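Local coordinates for protein alpha-glucosidase (Pseudoalteromonas sp. K8, PDB 5HQA) that hydrolyses alpha-glucosidic bonds as a calcium-binding glycoside hydrolase of family 97 whose activity is raised by chloride, captured here with the inhibitor acarbose, at residues G325-F330 / H357-N362; T279-G283 / W317-W321; M415-Y419 / T435-I439; R148-R152 / V390-G394. All coordinates share one frame; numbering follows the deposited sequence.

Contact 1. Residues G325-F330 / H357-N362. With AC1 (4,6-dideoxy-4-{[(1S,4R,5S,6S)-4,5,6-trihydroxy-3-(hydroxymethyl)cyclohex-2-en-1-yl]amino}-alpha-D-glucopyranose), chain B.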
# COMPACT_ATOMS: atom_id res chain seq x y z
N GLY A 325 9.39 -2.03 -23.89
CA GLY A 325 10.10 -1.23 -22.90
C GLY A 325 11.28 -0.46 -23.47
O GLY A 325 11.60 0.63 -22.99
N ASP A 326 11.93 -1.00 -24.51
CA ASP A 326 13.09 -0.33 -25.10
C ASP A 326 12.71 0.91 -25.89
O ASP A 326 13.56 1.78 -26.09
CB ASP A 326 13.86 -1.26 -26.04
CG ASP A 326 14.50 -2.44 -25.32
OD1 ASP A 326 14.42 -2.56 -24.07
OD2 ASP A 326 15.11 -3.26 -26.04
N VAL A 327 11.47 1.01 -26.39
CA VAL A 327 11.14 2.01 -27.40
C VAL A 327 10.18 3.09 -26.92
O VAL A 327 9.91 4.03 -27.69
CB VAL A 327 10.58 1.36 -28.68
CG1 VAL A 327 11.64 0.46 -29.30
CG2 VAL A 327 9.31 0.59 -28.38
N PHE A 328 9.64 2.98 -25.71
CA PHE A 328 8.79 4.05 -25.18
C PHE A 328 9.53 5.38 -25.20
O PHE A 328 10.68 5.47 -24.76
CB PHE A 328 8.36 3.73 -23.75
CG PHE A 328 7.21 2.78 -23.64
CD1 PHE A 328 6.03 3.02 -24.33
CD2 PHE A 328 7.31 1.65 -22.85
CE1 PHE A 328 4.96 2.14 -24.23
CE2 PHE A 328 6.25 0.76 -22.74
CZ PHE A 328 5.06 1.01 -23.43
N SER A 329 8.86 6.41 -25.71
CA SER A 329 9.29 7.79 -25.51
C SER A 329 8.47 8.39 -24.38
O SER A 329 7.26 8.17 -24.29
CB SER A 329 9.09 8.63 -26.78
OG SER A 329 9.33 10.00 -26.52
N PHE A 330 9.14 9.13 -23.50
CA PHE A 330 8.43 9.80 -22.41
C PHE A 330 8.33 11.30 -22.63
O PHE A 330 7.95 12.03 -21.72
CB PHE A 330 9.10 9.45 -21.08
CG PHE A 330 9.10 7.97 -20.80
CD1 PHE A 330 7.95 7.35 -20.34
CD2 PHE A 330 10.22 7.20 -21.07
CE1 PHE A 330 7.93 5.98 -20.11
CE2 PHE A 330 10.21 5.82 -20.83
CZ PHE A 330 9.06 5.22 -20.36
N HIS A 357 3.70 7.21 -17.12
CA HIS A 357 5.01 6.73 -17.55
C HIS A 357 5.04 5.22 -17.33
O HIS A 357 5.45 4.77 -16.26
CB HIS A 357 6.14 7.40 -16.77
CG HIS A 357 6.33 8.85 -17.08
ND1 HIS A 357 7.07 9.69 -16.28
CD2 HIS A 357 5.89 9.62 -18.11
CE1 HIS A 357 7.08 10.90 -16.79
NE2 HIS A 357 6.37 10.89 -17.91
N GLU A 358 4.61 4.45 -18.33
CA GLU A 358 4.79 3.00 -18.29
C GLU A 358 6.15 2.65 -18.90
O GLU A 358 6.48 3.10 -20.00
CB GLU A 358 3.68 2.28 -19.06
CG GLU A 358 3.90 0.76 -19.18
CD GLU A 358 3.94 0.06 -17.83
OE1 GLU A 358 2.95 0.15 -17.06
OE2 GLU A 358 4.98 -0.58 -17.51
N THR A 359 6.93 1.84 -18.18
CA THR A 359 8.26 1.46 -18.64
C THR A 359 8.31 0.08 -19.27
O THR A 359 9.31 -0.24 -19.93
CB THR A 359 9.25 1.48 -17.48
OG1 THR A 359 8.92 0.43 -16.56
CG2 THR A 359 9.22 2.83 -16.76
N SER A 360 7.28 -0.75 -19.07
CA SER A 360 7.33 -2.17 -19.41
C SER A 360 8.63 -2.81 -18.92
O SER A 360 9.23 -3.66 -19.58
CB SER A 360 7.14 -2.41 -20.91
OG SER A 360 5.79 -2.20 -21.26
N GLY A 361 9.09 -2.37 -17.75
CA GLY A 361 10.21 -2.99 -17.09
C GLY A 361 11.58 -2.45 -17.46
O GLY A 361 12.55 -2.79 -16.78
N ASN A 362 11.70 -1.64 -18.51
CA ASN A 362 13.02 -1.14 -18.90
C ASN A 362 13.27 0.17 -18.17
O ASN A 362 12.87 1.24 -18.64
CB ASN A 362 13.14 -0.98 -20.41
CG ASN A 362 14.54 -0.55 -20.83
OD1 ASN A 362 15.28 0.08 -20.05
ND2 ASN A 362 14.91 -0.88 -22.06
C1 AC1 B . 0.06 -7.43 -16.64
O2 AC1 B . 0.75 -8.06 -14.44
C2 AC1 B . 0.57 -6.93 -15.30
C4A AC1 B . -2.12 0.09 -16.38
C3 AC1 B . -0.38 -5.92 -14.69
O3 AC1 B . 0.09 -5.52 -13.39
C4 AC1 B . -0.54 -4.74 -15.61
N4A AC1 B . -1.22 -3.57 -14.97
C5 AC1 B . -1.37 -5.36 -16.73
O5 AC1 B . -0.50 -6.31 -17.47
C6 AC1 B . -1.95 -4.38 -17.70
C1B AC1 B . -0.52 -2.25 -15.16
C2B AC1 B . -1.33 -1.06 -14.33
O2B AC1 B . -1.55 -1.52 -13.00
C3B AC1 B . -2.51 -0.68 -15.00
O3B AC1 B . -3.34 0.22 -14.22
O4 AC1 B . -3.29 0.36 -17.14
C5B AC1 B . -1.19 -0.66 -17.20
C7B AC1 B . -0.34 -1.87 -16.52
C6B AC1 B . -0.60 0.07 -18.42
O6B AC1 B . 0.33 1.00 -17.96
O HOH W 1 11.10 2.31 -20.68
O HOH W 2 9.45 -4.70 -22.61
O HOH W 3 6.32 13.10 -19.65
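Two phenylalanines meet the backbone carbonyl of Glu358 in different ways: its oxygen lies over a face of the Phe328 ring, 3.3 Å from CD2, yet touches Phe330 at the ring edge, 3.2 Å from CE1. The site is the C-terminal end of strand 352-358 in the parallel (beta/alpha) barrel of the catalytic domain, where the following loop leads into helix 363-379. Phe330 also turns an edge toward the face of His357 in an offset T-shaped pair, ring centroids 5.4 Å apart and planes at 74°. A water joins Phe330 O to His357 NE2, and Tyr366 bonds ND1. The Glu358 carboxylate is split between two tasks: OE1 accepts from the inhibitor hydroxyl O6B at 2.9 Å, while OE2 takes the Ser360 N-H on its anti lone pair at 2.8 Å and a second backbone N-H from Val390. A chi1 of 174° carries CG away from the backbone N, and the chi2 bend returns OE2 to Ser360 N. Cut back to an alanine, this position would probably leave O6B without its acceptor and both N-H groups without their carboxylate mate. Beyond the strand, Thr359 to Asn362 forms a type I' turn; Gly361 N donates to Thr359 OG1, an ST turn, and this hydroxyl also bonds Gly388 O. Gly325 packs closely beneath it, its CA 3.2 Å from Thr359 O. Lys397 forms a salt bridge with Asp326 OD1, the same oxygen that Asn362 ND2 reaches at 2.7 Å on the anti side but well out of the carboxylate plane, the amide nearly perpendicular to it.

Contact 2. Residues T279-G283 / W317-W321. With AC1 (4,6-dideoxy-4-{[(1S,4R,5S,6S)-4,5,6-trihydroxy-3-(hydroxymethyl)cyclohex-2-en-1-yl]amino}-alpha-D-glucopyranose), chain B; FMT (formic acid), chain J.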
# COMPACT_ATOMS: atom_id res chain seq x y z
N THR A 279 -7.81 1.04 -27.39
CA THR A 279 -6.45 0.54 -27.40
C THR A 279 -5.51 1.59 -26.81
O THR A 279 -5.78 2.79 -26.85
CB THR A 279 -5.99 0.19 -28.81
OG1 THR A 279 -6.04 1.36 -29.63
CG2 THR A 279 -6.90 -0.86 -29.41
N TRP A 280 -4.40 1.10 -26.25
CA TRP A 280 -3.31 2.00 -25.86
C TRP A 280 -2.58 2.50 -27.09
O TRP A 280 -2.19 3.68 -27.16
CB TRP A 280 -2.33 1.29 -24.94
CG TRP A 280 -2.74 1.14 -23.48
CD1 TRP A 280 -2.55 2.06 -22.49
CD2 TRP A 280 -3.33 -0.00 -22.87
NE1 TRP A 280 -3.02 1.56 -21.29
CE2 TRP A 280 -3.51 0.30 -21.50
CE3 TRP A 280 -3.76 -1.25 -23.35
CZ2 TRP A 280 -4.07 -0.61 -20.59
CZ3 TRP A 280 -4.32 -2.16 -22.45
CH2 TRP A 280 -4.48 -1.82 -21.09
N GLY A 281 -2.36 1.62 -28.07
CA GLY A 281 -1.66 2.00 -29.28
C GLY A 281 -2.56 2.74 -30.24
O GLY A 281 -3.77 2.84 -30.06
N SER A 282 -1.94 3.28 -31.29
CA SER A 282 -2.66 4.13 -32.22
C SER A 282 -3.66 3.32 -33.05
O SER A 282 -3.57 2.10 -33.15
CB SER A 282 -1.68 4.86 -33.14
OG SER A 282 -0.98 3.92 -33.94
N GLY A 283 -4.61 4.03 -33.66
CA GLY A 283 -5.57 3.39 -34.52
C GLY A 283 -6.96 3.89 -34.26
O GLY A 283 -7.17 4.83 -33.49
N TRP A 317 3.48 2.41 -27.74
CA TRP A 317 2.49 1.42 -27.37
C TRP A 317 2.07 0.53 -28.53
O TRP A 317 1.42 -0.50 -28.29
CB TRP A 317 1.23 2.08 -26.79
CG TRP A 317 1.45 2.77 -25.46
CD1 TRP A 317 1.89 4.05 -25.27
CD2 TRP A 317 1.24 2.22 -24.15
NE1 TRP A 317 1.97 4.33 -23.93
CE2 TRP A 317 1.56 3.23 -23.22
CE3 TRP A 317 0.79 0.98 -23.68
CZ2 TRP A 317 1.47 3.03 -21.84
CZ3 TRP A 317 0.70 0.78 -22.30
CH2 TRP A 317 1.04 1.80 -21.40
N ASP A 318 2.40 0.88 -29.77
CA ASP A 318 1.89 0.10 -30.89
C ASP A 318 2.46 -1.31 -30.88
O ASP A 318 3.63 -1.53 -30.58
CB ASP A 318 2.25 0.78 -32.21
CG ASP A 318 1.43 2.02 -32.46
OD1 ASP A 318 0.89 2.59 -31.49
OD2 ASP A 318 1.34 2.43 -33.63
N GLY A 319 1.60 -2.27 -31.22
CA GLY A 319 2.00 -3.66 -31.30
C GLY A 319 1.63 -4.40 -30.03
O GLY A 319 0.45 -4.46 -29.66
N ASP A 320 2.63 -4.94 -29.35
CA ASP A 320 2.43 -5.61 -28.07
C ASP A 320 3.23 -4.82 -27.03
O ASP A 320 4.44 -5.02 -26.89
CB ASP A 320 2.87 -7.07 -28.14
CG ASP A 320 2.36 -7.89 -26.97
OD1 ASP A 320 2.00 -7.29 -25.93
OD2 ASP A 320 2.34 -9.14 -27.09
N TRP A 321 2.56 -3.90 -26.32
CA TRP A 321 3.29 -2.94 -25.50
C TRP A 321 4.06 -3.62 -24.36
O TRP A 321 5.03 -3.04 -23.87
CB TRP A 321 2.34 -1.87 -24.94
CG TRP A 321 1.27 -2.40 -24.02
CD1 TRP A 321 -0.01 -2.73 -24.36
CD2 TRP A 321 1.39 -2.65 -22.61
NE1 TRP A 321 -0.69 -3.17 -23.25
CE2 TRP A 321 0.14 -3.13 -22.17
CE3 TRP A 321 2.43 -2.50 -21.68
CZ2 TRP A 321 -0.09 -3.47 -20.84
CZ3 TRP A 321 2.19 -2.84 -20.36
CH2 TRP A 321 0.94 -3.32 -19.95
C1 AC1 B . 0.06 -7.43 -16.64
O2 AC1 B . 0.75 -8.06 -14.44
C2 AC1 B . 0.57 -6.93 -15.30
C4A AC1 B . -2.12 0.09 -16.38
C3 AC1 B . -0.38 -5.92 -14.69
O3 AC1 B . 0.09 -5.52 -13.39
C4 AC1 B . -0.54 -4.74 -15.61
N4A AC1 B . -1.22 -3.57 -14.97
C5 AC1 B . -1.37 -5.36 -16.73
O5 AC1 B . -0.50 -6.31 -17.47
C6 AC1 B . -1.95 -4.38 -17.70
C1B AC1 B . -0.52 -2.25 -15.16
C2B AC1 B . -1.33 -1.06 -14.33
O2B AC1 B . -1.55 -1.52 -13.00
C3B AC1 B . -2.51 -0.68 -15.00
O3B AC1 B . -3.34 0.22 -14.22
O4 AC1 B . -3.29 0.36 -17.14
C5B AC1 B . -1.19 -0.66 -17.20
C7B AC1 B . -0.34 -1.87 -16.52
C6B AC1 B . -0.60 0.07 -18.42
O6B AC1 B . 0.33 1.00 -17.96
C FMT J . -2.86 -1.45 -27.23
O1 FMT J . -4.02 -1.71 -26.92
O2 FMT J . -2.47 -1.18 -28.38
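Trp280 and Trp317 make an offset stack, the five-membered ring of Trp280 over the six-membered ring of Trp317 with centroids 4.3 Å apart and planes only 11° from parallel. Trp321 comes to the same face of Trp280 obliquely, bringing its NE1 to 3.6 Å from Trp280 CE3. Its indole gets there because CG sits between the backbone N and the carbonyl carbon (chi1 63°). Polar ends of the stacked pair are taken by neighbours: Glu311 accepts from Trp280 NE1 and Asn314 from Trp317 NE1.

Hydrogen bonds hold the outer end of the contact. Asp318 receives two donors from Ser282: the backbone N-H reaches OD1 at 2.9 Å, almost straight at 172° but from above the carboxylate plane, and the OG hydroxyl reaches OD2 at 2.8 Å on its syn side. A formate, probably from the crystallisation liquor, takes the N-H of Gly281 and, weakly, that of Trp280.

Toward the inhibitor the contacts are through ring edges: Trp317 CH2 lies 3.6 Å from AC1 O6B. Trp280 CZ2 comes near AC1 O4 in the same way, and Trp321 CZ2 near the methyl carbon AC1 C6. A leucine in place of Trp280 would probably strip the stack from Trp317 and leave Glu311 without its indole donor. Such an aromatic cluster, built from barrel loops, is a familiar wall of a carbohydrate-binding active site.

Contact 3. Residues M415-Y419 / T435-I439. With CA (calcium ion), chain C; AC1 (4,6-dideoxy-4-{[(1S,4R,5S,6S)-4,5,6-trihydroxy-3-(hydroxymethyl)cyclohex-2-en-1-yl]amino}-alpha-D-glucopyranose), chain B.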
# COMPACT_ATOMS: atom_id res chain seq x y z
N MET A 415 16.34 -1.62 -7.42
CA MET A 415 15.06 -1.00 -7.73
C MET A 415 14.56 -0.14 -6.57
O MET A 415 13.93 0.90 -6.80
CB MET A 415 14.02 -2.05 -8.11
CG MET A 415 14.10 -2.44 -9.59
SD MET A 415 13.91 -1.02 -10.70
CE MET A 415 12.26 -0.45 -10.32
N VAL A 416 14.82 -0.56 -5.33
CA VAL A 416 14.48 0.28 -4.18
C VAL A 416 15.05 1.68 -4.39
O VAL A 416 14.36 2.69 -4.24
CB VAL A 416 14.97 -0.36 -2.87
CG1 VAL A 416 15.02 0.68 -1.74
CG2 VAL A 416 14.07 -1.54 -2.49
N ASN A 417 16.32 1.75 -4.80
CA ASN A 417 16.95 3.04 -5.05
C ASN A 417 16.39 3.70 -6.31
O ASN A 417 16.28 4.93 -6.37
CB ASN A 417 18.46 2.87 -5.16
CG ASN A 417 19.11 2.58 -3.82
OD1 ASN A 417 18.53 2.90 -2.77
ND2 ASN A 417 20.30 1.98 -3.83
N GLU A 418 16.05 2.90 -7.32
CA GLU A 418 15.50 3.43 -8.57
C GLU A 418 14.15 4.11 -8.34
O GLU A 418 13.89 5.19 -8.87
CB GLU A 418 15.39 2.30 -9.59
CG GLU A 418 15.26 2.75 -11.02
CD GLU A 418 16.51 3.44 -11.56
OE1 GLU A 418 17.64 3.10 -11.15
OE2 GLU A 418 16.34 4.34 -12.41
N TYR A 419 13.28 3.49 -7.53
CA TYR A 419 11.99 4.11 -7.25
C TYR A 419 12.17 5.44 -6.54
O TYR A 419 11.51 6.44 -6.87
CB TYR A 419 11.12 3.20 -6.38
CG TYR A 419 10.58 1.95 -7.04
CD1 TYR A 419 9.66 2.02 -8.08
CD2 TYR A 419 10.96 0.69 -6.57
CE1 TYR A 419 9.15 0.86 -8.67
CE2 TYR A 419 10.46 -0.47 -7.14
CZ TYR A 419 9.56 -0.38 -8.19
OH TYR A 419 9.06 -1.53 -8.75
N THR A 435 2.73 4.82 -7.98
CA THR A 435 3.58 3.78 -8.57
C THR A 435 2.82 2.48 -8.73
O THR A 435 2.42 1.87 -7.73
CB THR A 435 4.82 3.52 -7.71
OG1 THR A 435 5.47 4.75 -7.40
CG2 THR A 435 5.80 2.60 -8.46
N HIS A 436 2.66 2.01 -9.97
CA HIS A 436 2.18 0.66 -10.21
C HIS A 436 3.35 -0.28 -10.47
O HIS A 436 4.41 0.14 -10.94
CB HIS A 436 1.16 0.62 -11.36
CG HIS A 436 -0.18 1.15 -10.95
ND1 HIS A 436 -1.37 0.54 -11.31
CD2 HIS A 436 -0.52 2.21 -10.18
CE1 HIS A 436 -2.38 1.21 -10.78
NE2 HIS A 436 -1.89 2.24 -10.11
N GLU A 437 3.16 -1.56 -10.14
CA GLU A 437 4.24 -2.53 -10.00
C GLU A 437 5.37 -1.92 -9.17
O GLU A 437 6.50 -1.77 -9.65
CB GLU A 437 4.74 -3.03 -11.35
CG GLU A 437 3.64 -3.69 -12.18
CD GLU A 437 2.69 -2.66 -12.78
OE1 GLU A 437 3.19 -1.69 -13.37
OE2 GLU A 437 1.45 -2.80 -12.63
N PRO A 438 5.10 -1.57 -7.91
CA PRO A 438 6.05 -0.80 -7.10
C PRO A 438 6.88 -1.69 -6.21
O PRO A 438 6.72 -2.92 -6.22
CB PRO A 438 5.12 0.05 -6.24
CG PRO A 438 4.03 -0.95 -5.90
CD PRO A 438 3.86 -1.81 -7.15
N ILE A 439 7.74 -1.07 -5.40
CA ILE A 439 8.16 -1.68 -4.15
C ILE A 439 7.01 -1.53 -3.15
O ILE A 439 6.26 -0.55 -3.19
CB ILE A 439 9.46 -1.02 -3.63
CG1 ILE A 439 9.90 -1.63 -2.29
CG2 ILE A 439 9.26 0.50 -3.44
CD1 ILE A 439 10.37 -3.08 -2.41
CA CA C . -0.81 -3.64 -12.34
C1 AC1 B . 0.06 -7.43 -16.64
O2 AC1 B . 0.75 -8.06 -14.44
C2 AC1 B . 0.57 -6.93 -15.30
C4A AC1 B . -2.12 0.09 -16.38
C3 AC1 B . -0.38 -5.92 -14.69
O3 AC1 B . 0.09 -5.52 -13.39
C4 AC1 B . -0.54 -4.74 -15.61
N4A AC1 B . -1.22 -3.57 -14.97
C5 AC1 B . -1.37 -5.36 -16.73
O5 AC1 B . -0.50 -6.31 -17.47
C6 AC1 B . -1.95 -4.38 -17.70
C1B AC1 B . -0.52 -2.25 -15.16
C2B AC1 B . -1.33 -1.06 -14.33
O2B AC1 B . -1.55 -1.52 -13.00
C3B AC1 B . -2.51 -0.68 -15.00
O3B AC1 B . -3.34 0.22 -14.22
O4 AC1 B . -3.29 0.36 -17.14
C5B AC1 B . -1.19 -0.66 -17.20
C7B AC1 B . -0.34 -1.87 -16.52
C6B AC1 B . -0.60 0.07 -18.42
O6B AC1 B . 0.33 1.00 -17.96
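The Tyr419 ring is packed on both faces: Ile439 covers one, its backbone N 3.3 Å from Tyr419 CE2 and its CG2 methyl 3.6 Å from CD2, while the methyl CE of Met415, one helical turn back, lies over the opposite face. Thr435 CG2 approaches obliquely, and at the hydroxyl edge Tyr419 OH donates to Glu437 O at 2.7 Å, tilted only 15° from the carbonyl plane. The other flat group, the His436 imidazole, uses its edge, with ND1 giving AC1 O2B a straight 172° bond of 2.7 Å in the ring plane; Asp489 holds its NE2. In the (beta/alpha) barrel this joins helix 413-428 to the loop that leaves the next strand, 432-435, at its C-terminal end, where active sites of such barrels lie. Nearly a turn earlier in the helix, Val416 CG2 meets Ile439 CD1. Through the Glu437 carbonyl, the buried tyrosine grips the backbone of a calcium ligand. The Glu437 chain bends at its second torsion (chi2 75°) to set OE2 2.4 Å from the calcium ion, while OE1 accepts from Tyr389 N. Glu154, Glu455 and Glu461 also bind the ion, and the inhibitor adds O2B and O3, each at 2.3 Å, and its bridging nitrogen N4A.

Contact 4. Residues R148-R152 / V390-G394. With AC1 (4,6-dideoxy-4-{[(1S,4R,5S,6S)-4,5,6-trihydroxy-3-(hydroxymethyl)cyclohex-2-en-1-yl]amino}-alpha-D-glucopyranose), chain B.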
# COMPACT_ATOMS: atom_id res chain seq x y z
N ARG A 148 8.55 -13.98 -4.69
CA ARG A 148 9.45 -14.37 -5.77
C ARG A 148 8.72 -15.04 -6.92
O ARG A 148 9.33 -15.78 -7.70
CB ARG A 148 10.58 -15.29 -5.26
CG ARG A 148 11.40 -14.68 -4.11
CD ARG A 148 12.54 -13.76 -4.59
NE ARG A 148 12.95 -12.88 -3.50
CZ ARG A 148 13.71 -13.26 -2.48
NH1 ARG A 148 14.17 -14.51 -2.42
NH2 ARG A 148 14.01 -12.41 -1.50
N GLY A 149 7.40 -14.80 -7.05
CA GLY A 149 6.64 -15.39 -8.12
C GLY A 149 6.64 -14.52 -9.35
O GLY A 149 7.06 -13.36 -9.32
N TRP A 150 6.15 -15.08 -10.45
CA TRP A 150 6.22 -14.35 -11.71
C TRP A 150 5.33 -13.11 -11.70
O TRP A 150 5.59 -12.17 -12.47
CB TRP A 150 5.83 -15.26 -12.88
CG TRP A 150 4.37 -15.56 -12.94
CD1 TRP A 150 3.71 -16.55 -12.28
CD2 TRP A 150 3.38 -14.86 -13.71
NE1 TRP A 150 2.37 -16.51 -12.58
CE2 TRP A 150 2.14 -15.48 -13.46
CE3 TRP A 150 3.43 -13.77 -14.58
CZ2 TRP A 150 0.96 -15.05 -14.05
CZ3 TRP A 150 2.25 -13.34 -15.16
CH2 TRP A 150 1.03 -13.98 -14.89
N ASN A 151 4.31 -13.06 -10.83
CA ASN A 151 3.40 -11.92 -10.83
C ASN A 151 3.60 -10.97 -9.65
O ASN A 151 2.69 -10.21 -9.32
CB ASN A 151 1.94 -12.37 -10.88
CG ASN A 151 1.11 -11.51 -11.83
OD1 ASN A 151 1.62 -11.06 -12.85
ND2 ASN A 151 -0.15 -11.26 -11.48
N ARG A 152 4.78 -10.99 -9.01
CA ARG A 152 5.20 -9.92 -8.07
C ARG A 152 4.24 -9.92 -6.88
O ARG A 152 4.08 -10.96 -6.22
CB ARG A 152 5.29 -8.59 -8.82
CG ARG A 152 6.23 -8.56 -10.05
CD ARG A 152 6.04 -7.24 -10.83
NE ARG A 152 4.61 -6.97 -10.93
CZ ARG A 152 3.84 -7.44 -11.89
NH1 ARG A 152 4.35 -8.16 -12.87
NH2 ARG A 152 2.54 -7.17 -11.87
N VAL A 390 5.76 -2.82 -15.76
CA VAL A 390 5.18 -4.12 -16.10
C VAL A 390 6.27 -5.04 -16.66
O VAL A 390 6.81 -4.81 -17.74
CB VAL A 390 4.01 -3.99 -17.08
CG1 VAL A 390 3.54 -5.38 -17.52
CG2 VAL A 390 2.87 -3.24 -16.42
N ALA A 391 6.60 -6.08 -15.90
CA ALA A 391 7.50 -7.16 -16.30
C ALA A 391 7.34 -8.26 -15.26
O ALA A 391 6.97 -8.00 -14.12
CB ALA A 391 8.96 -6.69 -16.38
N ASP A 392 7.62 -9.50 -15.68
CA ASP A 392 7.52 -10.61 -14.74
C ASP A 392 8.52 -10.44 -13.59
O ASP A 392 9.51 -9.70 -13.69
CB ASP A 392 7.79 -11.93 -15.44
CG ASP A 392 6.64 -12.38 -16.33
OD1 ASP A 392 5.63 -11.63 -16.45
OD2 ASP A 392 6.76 -13.48 -16.91
N GLY A 393 8.24 -11.13 -12.49
CA GLY A 393 9.15 -11.17 -11.36
C GLY A 393 10.59 -11.44 -11.78
O GLY A 393 10.84 -12.34 -12.59
N GLY A 394 11.53 -10.65 -11.28
CA GLY A 394 12.93 -10.82 -11.62
C GLY A 394 13.32 -10.34 -13.00
O GLY A 394 14.45 -10.59 -13.42
C1 AC1 B . 0.06 -7.43 -16.64
O2 AC1 B . 0.75 -8.06 -14.44
C2 AC1 B . 0.57 -6.93 -15.30
C4A AC1 B . -2.12 0.09 -16.38
C3 AC1 B . -0.38 -5.92 -14.69
O3 AC1 B . 0.09 -5.52 -13.39
C4 AC1 B . -0.54 -4.74 -15.61
N4A AC1 B . -1.22 -3.57 -14.97
C5 AC1 B . -1.37 -5.36 -16.73
O5 AC1 B . -0.50 -6.31 -17.47
C6 AC1 B . -1.95 -4.38 -17.70
C1B AC1 B . -0.52 -2.25 -15.16
C2B AC1 B . -1.33 -1.06 -14.33
O2B AC1 B . -1.55 -1.52 -13.00
C3B AC1 B . -2.51 -0.68 -15.00
O3B AC1 B . -3.34 0.22 -14.22
O4 AC1 B . -3.29 0.36 -17.14
C5B AC1 B . -1.19 -0.66 -17.20
C7B AC1 B . -0.34 -1.87 -16.52
C6B AC1 B . -0.60 0.07 -18.42
O6B AC1 B . 0.33 1.00 -17.96
O HOH W 4 3.69 -10.02 -15.19
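In the wall of the sugar pocket, where a loop of the N-terminal, mutarotase-like region meets the loop after barrel strand 384-388, Arg152 and Trp150 bond to the backbone of Ala391 and Gly393. Gly393 N donates to Trp150 O at 2.8 Å, fairly straight (165°) but from above the carbonyl plane. Asp392 CA adds a C-H...O contact to the same oxygen. Arg152 NH1 reaches Ala391 O at 2.9 Å in a bent bond, off the carbonyl plane and tilted from the guanidinium plane. A bend at the third torsion of the arginine (chi3 -44°) swings the guanidinium toward this loop. Its NH2, in a salt bridge with Glu154, also points along its own plane to AC1 O2, a straight though long bond of 3.3 Å. A water in the guanidinium plane accepts from NH1 at 3.0 Å and donates to Asp392 OD1 and Asn151 OD1. Asp392 OD1 sits by the edge of the Trp150 ring, 3.6 Å from CE3, and Val390 CG2 packs 3.5 Å from AC1 C7B. With Glu154 paired to it and Asp392 OD1 5.1 Å from Arg152 NH1, the arginine is probably kept charged, so one cation would link both loops to the inhibitor.

Overall arrangement
All four contacts touch the same acarbose unit, AC1, and so close round one pocket, though their centres spread from 13 Å (contacts 1 and 2, contacts 3 and 4) to 24 Å (contacts 2 and 3). Contacts 1 and 2 share a wall: Ser360 OG lies 2.8 Å from Trp321 O, and Glu358 CB 3.6 Å from Trp317 CH2. Val390 of contact 4 is a neighbour common to contacts 2 and 3, with its CB 3.9 Å from Trp321 CZ3 and its CG2 3.4 Å from Glu437 OE1. Contacts 2 and 3 do not meet, their nearest atoms being about 7 Å apart. Contact 3 supplies a calcium ligand; contact 4 alone brings in the N-terminal region.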